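Local coordinates for protein isoaspartyl dipeptidase (Fervidobacterium islandicum, PDB 7CDH) that probably hydrolyses isoaspartyl (beta-aspartyl) dipeptides with a two-zinc centre, as an M38 metallopeptidase of the amidohydrolase family, from a thermophile, thought to act in protein repair, at residues Gly98-Gly101 and Ile102-Leu106; Val310-Thr313 and Ile314-Leu318. All blocks are in the same frame, centred on the assembly; numbering follows the deposited sequence.

Contact 1: Gly98-Gly101 and Ile102-Leu106; sequences GTDG and ITRSL
Asp100 turns its carboxylate forward along the chain onto the backbone N-H groups of Ile102 and Thr103, closing an Asx turn in the loop between strand 90-95 and helix 106-118 of the amidohydrolase barrel. OD1 accepts both bonds. Ile102 N lies 2.8 Å from Asp100 OD1, nearly in line with the C-O bond, whereas Thr103 N reaches the same oxygen over 2.9 Å from the syn side, 33° out of the carboxylate plane and almost straight at N-H. Both donors come from one face of the carboxylate. The second oxygen serves the threonine hydroxyl: Thr103 OG1 donates to Asp100 OD2, at a modelled separation too short to be read closely. With chi1 at 84°, OG1 sits between the backbone N and the carbonyl carbon of its own residue, turned to meet that oxygen while also accepting from Arg76 NH2. Three donors thus share the buried carboxylate, whose residue also packs on Ile185 of a second subunit. Without the carboxylate, as with an alanine here, the N-H groups of Ile102 and Thr103 would probably lose this acceptor and the threonine hydroxyl would be less firmly oriented. Arg104 has different partners at its tip, where NH2 donates to the carbonyls of Gly67 and Thr77, and its NE donates to a water 2.9 Å away. Just ahead of the helix, Ser105 OG takes the N-cap role by accepting from Asn108 N. A second water donates to Gly101 O at 2.5 Å and to Arg104 O at 2.9 Å, joining two carbonyls of the loop.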
loop_
_atom_site.group_PDB
_atom_site.type_symbol
_atom_site.label_atom_id
_atom_site.label_comp_id
_atom_site.label_asym_id
_atom_site.label_seq_id
_atom_site.Cartn_x
_atom_site.Cartn_y
_atom_site.Cartn_z
ATOM N N GLY A 98 12.573 -4.301 23.225
ATOM C CA GLY A 98 13.486 -3.239 23.668
ATOM C C GLY A 98 14.106 -2.513 22.500
ATOM O O GLY A 98 13.412 -2.183 21.575
ATOM N N THR A 99 15.391 -2.227 22.568
ATOM C CA THR A 99 16.114 -1.469 21.519
ATOM C C THR A 99 15.807 -2.033 20.137
ATOM O O THR A 99 15.517 -1.239 19.259
ATOM C CB THR A 99 17.613 -1.488 21.779
ATOM O OG1 THR A 99 17.726 -1.187 23.170
ATOM C CG2 THR A 99 18.333 -0.473 20.928
ATOM N N ASP A 100 15.856 -3.354 19.977
ATOM C CA ASP A 100 15.747 -4.018 18.660
ATOM C C ASP A 100 14.274 -4.377 18.389
ATOM O O ASP A 100 13.802 -5.443 18.882
ATOM C CB ASP A 100 16.676 -5.229 18.577
ATOM C CG ASP A 100 16.674 -5.913 17.221
ATOM O OD1 ASP A 100 15.978 -5.413 16.312
ATOM O OD2 ASP A 100 17.411 -6.893 17.062
ATOM N N GLY A 101 13.615 -3.562 17.549
ATOM C CA GLY A 101 12.284 -3.827 16.964
ATOM C C GLY A 101 12.349 -4.362 15.545
ATOM O O GLY A 101 11.285 -4.423 14.952
ATOM N N ILE A 102 13.535 -4.727 15.033
ATOM C CA ILE A 102 13.776 -5.204 13.628
ATOM C C ILE A 102 13.861 -6.727 13.633
ATOM O O ILE A 102 13.130 -7.351 12.838
ATOM C CB ILE A 102 15.072 -4.644 13.013
ATOM C CG1 ILE A 102 15.146 -3.118 13.068
ATOM C CG2 ILE A 102 15.243 -5.132 11.586
ATOM C CD1 ILE A 102 14.128 -2.449 12.198
ATOM N N THR A 103 14.762 -7.279 14.456
ATOM C CA THR A 103 15.135 -8.716 14.442
ATOM C C THR A 103 14.343 -9.426 15.523
ATOM O O THR A 103 14.336 -10.660 15.541
ATOM C CB THR A 103 16.644 -8.995 14.605
ATOM O OG1 THR A 103 17.003 -9.000 15.983
ATOM C CG2 THR A 103 17.558 -8.023 13.897
ATOM N N ARG A 104 13.727 -8.674 16.418
ATOM C CA ARG A 104 12.771 -9.233 17.402
ATOM C C ARG A 104 11.372 -8.823 16.947
ATOM O O ARG A 104 11.156 -7.648 16.767
ATOM C CB ARG A 104 13.089 -8.701 18.795
ATOM C CG ARG A 104 14.549 -8.812 19.190
ATOM C CD ARG A 104 14.913 -10.247 19.487
ATOM N NE ARG A 104 16.101 -10.271 20.311
ATOM C CZ ARG A 104 16.657 -11.367 20.789
ATOM N NH1 ARG A 104 16.139 -12.547 20.490
ATOM N NH2 ARG A 104 17.733 -11.265 21.552
ATOM N N SER A 105 10.500 -9.781 16.695
ATOM C CA SER A 105 9.147 -9.586 16.147
ATOM C C SER A 105 8.107 -9.615 17.279
ATOM O O SER A 105 8.275 -10.341 18.278
ATOM C CB SER A 105 8.901 -10.639 15.076
ATOM O OG SER A 105 8.128 -11.717 15.541
ATOM N N LEU A 106 7.026 -8.875 17.098
ATOM C CA LEU A 106 5.881 -8.901 18.027
ATOM C C LEU A 106 5.251 -10.291 18.017
ATOM O O LEU A 106 4.791 -10.741 19.084
ATOM C CB LEU A 106 4.893 -7.811 17.617
ATOM C CG LEU A 106 5.321 -6.394 17.987
ATOM C CD1 LEU A 106 4.308 -5.400 17.461
ATOM C CD2 LEU A 106 5.472 -6.258 19.496
HETATM O O HOH W 1 17.983 -8.063 20.082
HETATM O O HOH W 2 9.292 -5.837 15.596
#

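Contact 2: Val310-Thr313 and Ile314-Leu318; sequences VWYT and IRKVL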
loop_
_atom_site.group_PDB
_atom_site.type_symbol
_atom_site.label_atom_id
_atom_site.label_comp_id
_atom_site.label_asym_id
_atom_site.label_seq_id
_atom_site.Cartn_x
_atom_site.Cartn_y
_atom_site.Cartn_z
ATOM N N VAL A 310 13.967 -10.298 41.429
ATOM C CA VAL A 310 12.770 -9.735 42.099
ATOM C C VAL A 310 12.788 -10.173 43.574
ATOM O O VAL A 310 12.667 -9.312 44.480
ATOM C CB VAL A 310 11.473 -10.121 41.378
ATOM C CG1 VAL A 310 10.269 -9.917 42.283
ATOM C CG2 VAL A 310 11.308 -9.312 40.093
ATOM N N TRP A 311 12.936 -11.465 43.816
ATOM C CA TRP A 311 12.918 -12.016 45.185
ATOM C C TRP A 311 14.217 -11.611 45.889
ATOM O O TRP A 311 14.199 -11.296 47.100
ATOM C CB TRP A 311 12.692 -13.521 45.140
ATOM C CG TRP A 311 12.594 -14.142 46.492
ATOM C CD1 TRP A 311 13.419 -15.097 46.997
ATOM C CD2 TRP A 311 11.649 -13.821 47.524
ATOM N NE1 TRP A 311 13.028 -15.427 48.254
ATOM C CE2 TRP A 311 11.941 -14.670 48.607
ATOM C CE3 TRP A 311 10.567 -12.943 47.626
ATOM C CZ2 TRP A 311 11.202 -14.649 49.792
ATOM C CZ3 TRP A 311 9.848 -12.906 48.798
ATOM C CH2 TRP A 311 10.161 -13.749 49.866
ATOM N N TYR A 312 15.302 -11.527 45.143
ATOM C CA TYR A 312 16.587 -11.037 45.678
ATOM C C TYR A 312 16.378 -9.636 46.267
ATOM O O TYR A 312 16.892 -9.376 47.375
ATOM C CB TYR A 312 17.654 -11.054 44.586
ATOM C CG TYR A 312 19.019 -10.604 45.038
ATOM C CD1 TYR A 312 19.855 -11.434 45.761
ATOM C CD2 TYR A 312 19.472 -9.338 44.751
ATOM C CE1 TYR A 312 21.116 -11.022 46.159
ATOM C CE2 TYR A 312 20.716 -8.902 45.150
ATOM C CZ TYR A 312 21.545 -9.750 45.851
ATOM O OH TYR A 312 22.770 -9.293 46.224
ATOM N N THR A 313 15.703 -8.757 45.524
ATOM C CA THR A 313 15.550 -7.313 45.865
ATOM C C THR A 313 14.630 -7.216 47.090
ATOM O O THR A 313 14.990 -6.516 48.007
ATOM C CB THR A 313 15.135 -6.450 44.659
ATOM O OG1 THR A 313 16.217 -6.483 43.713
ATOM C CG2 THR A 313 14.853 -5.004 45.018
ATOM N N ILE A 314 13.564 -7.998 47.144
ATOM C CA ILE A 314 12.661 -8.072 48.322
ATOM C C ILE A 314 13.469 -8.498 49.570
ATOM O O ILE A 314 13.304 -7.866 50.639
ATOM C CB ILE A 314 11.485 -9.004 48.020
ATOM C CG1 ILE A 314 10.555 -8.386 46.980
ATOM C CG2 ILE A 314 10.726 -9.371 49.293
ATOM C CD1 ILE A 314 9.581 -9.381 46.392
ATOM N N ARG A 315 14.331 -9.501 49.448
ATOM C CA ARG A 315 15.173 -9.995 50.560
ATOM C C ARG A 315 16.140 -8.886 51.002
ATOM O O ARG A 315 16.370 -8.771 52.220
ATOM C CB ARG A 315 15.908 -11.274 50.168
ATOM C CG ARG A 315 15.017 -12.503 50.196
ATOM C CD ARG A 315 15.788 -13.770 49.947
ATOM N NE ARG A 315 16.552 -14.112 51.133
ATOM C CZ ARG A 315 17.180 -15.276 51.341
ATOM N NH1 ARG A 315 17.146 -16.232 50.428
ATOM N NH2 ARG A 315 17.837 -15.477 52.476
ATOM N N LYS A 316 16.656 -8.057 50.096
ATOM C CA LYS A 316 17.597 -6.985 50.510
ATOM C C LYS A 316 16.850 -5.896 51.286
ATOM O O LYS A 316 17.471 -5.269 52.162
ATOM C CB LYS A 316 18.366 -6.393 49.330
ATOM C CG LYS A 316 19.534 -7.234 48.832
ATOM C CD LYS A 316 20.469 -7.754 49.898
ATOM C CE LYS A 316 21.851 -8.063 49.353
ATOM N NZ LYS A 316 22.496 -9.210 50.043
ATOM N N VAL A 317 15.573 -5.669 50.997
ATOM C CA VAL A 317 14.788 -4.605 51.685
ATOM C C VAL A 317 14.409 -5.105 53.100
ATOM O O VAL A 317 14.550 -4.326 54.055
ATOM C CB VAL A 317 13.587 -4.150 50.834
ATOM C CG1 VAL A 317 12.765 -3.061 51.539
ATOM C CG2 VAL A 317 14.052 -3.642 49.481
ATOM N N LEU A 318 14.055 -6.381 53.250
ATOM C CA LEU A 318 13.726 -6.995 54.550
ATOM C C LEU A 318 14.905 -6.799 55.515
ATOM O O LEU A 318 14.662 -6.380 56.664
ATOM C CB LEU A 318 13.419 -8.478 54.352
ATOM C CG LEU A 318 12.135 -8.804 53.601
ATOM C CD1 LEU A 318 11.949 -10.315 53.495
ATOM C CD2 LEU A 318 10.925 -8.133 54.235
#
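Arg315 folds back over Trp311, one helical turn earlier, and its chain can be traced outward over the indole. Arg315 CB lies 3.5 Å from Trp311 O, the carbonyl that accepts from Arg315 N at 3.0 Å. With CG anti to the carbonyl carbon (chi1 -77°), Arg315 CG stands over one face of the Trp311 indole, 4.2 Å from the centroid of the five-membered ring and 19° off its normal, a CH-pi contact. Arg315 CD continues to 3.6 Å from Trp311 NE1, whose own N-H goes to Phe362 O. The chain then bends at chi3; NE makes a weak hydrogen bond to a glycerol and NH1 forms a salt bridge with Glu363. This is an i to i+4 contact on helix 309-318, which packs in the amidohydrolase barrel against strand 51-59, where Leu54 and Leu57 meet Trp311. The six-membered end of the indole is met by Ile314, its CG2 3.7 Å from Trp311 CZ3. On another side of the helix Lys316 runs obliquely past Tyr312, placing CG over one ring face and CE 3.5 Å from the phenol oxygen, Tyr312 OH, while NZ hydrogen-bonds to a glycerol.

Overall arrangement
Contacts 1 and 2 occupy separate parts of the amidohydrolase fold, with centres 31 Å apart and nearest atoms about 18 Å apart, so neither touches the other. The two-zinc centre, bound by His61, His63, Glu156, His195, His224 and Asp285, lies at a similar distance from both, too far for direct contact: a zinc is about 11 Å from the side chain of Asp100 in contact 1 and about 13 Å from that of Val310 in contact 2. Neither contact supplies a metal ligand. Val310 packs on Asp59, two residues ahead of His61. Contact 1 also meets two further subunits, whereas no other protein chain reaches contact 2.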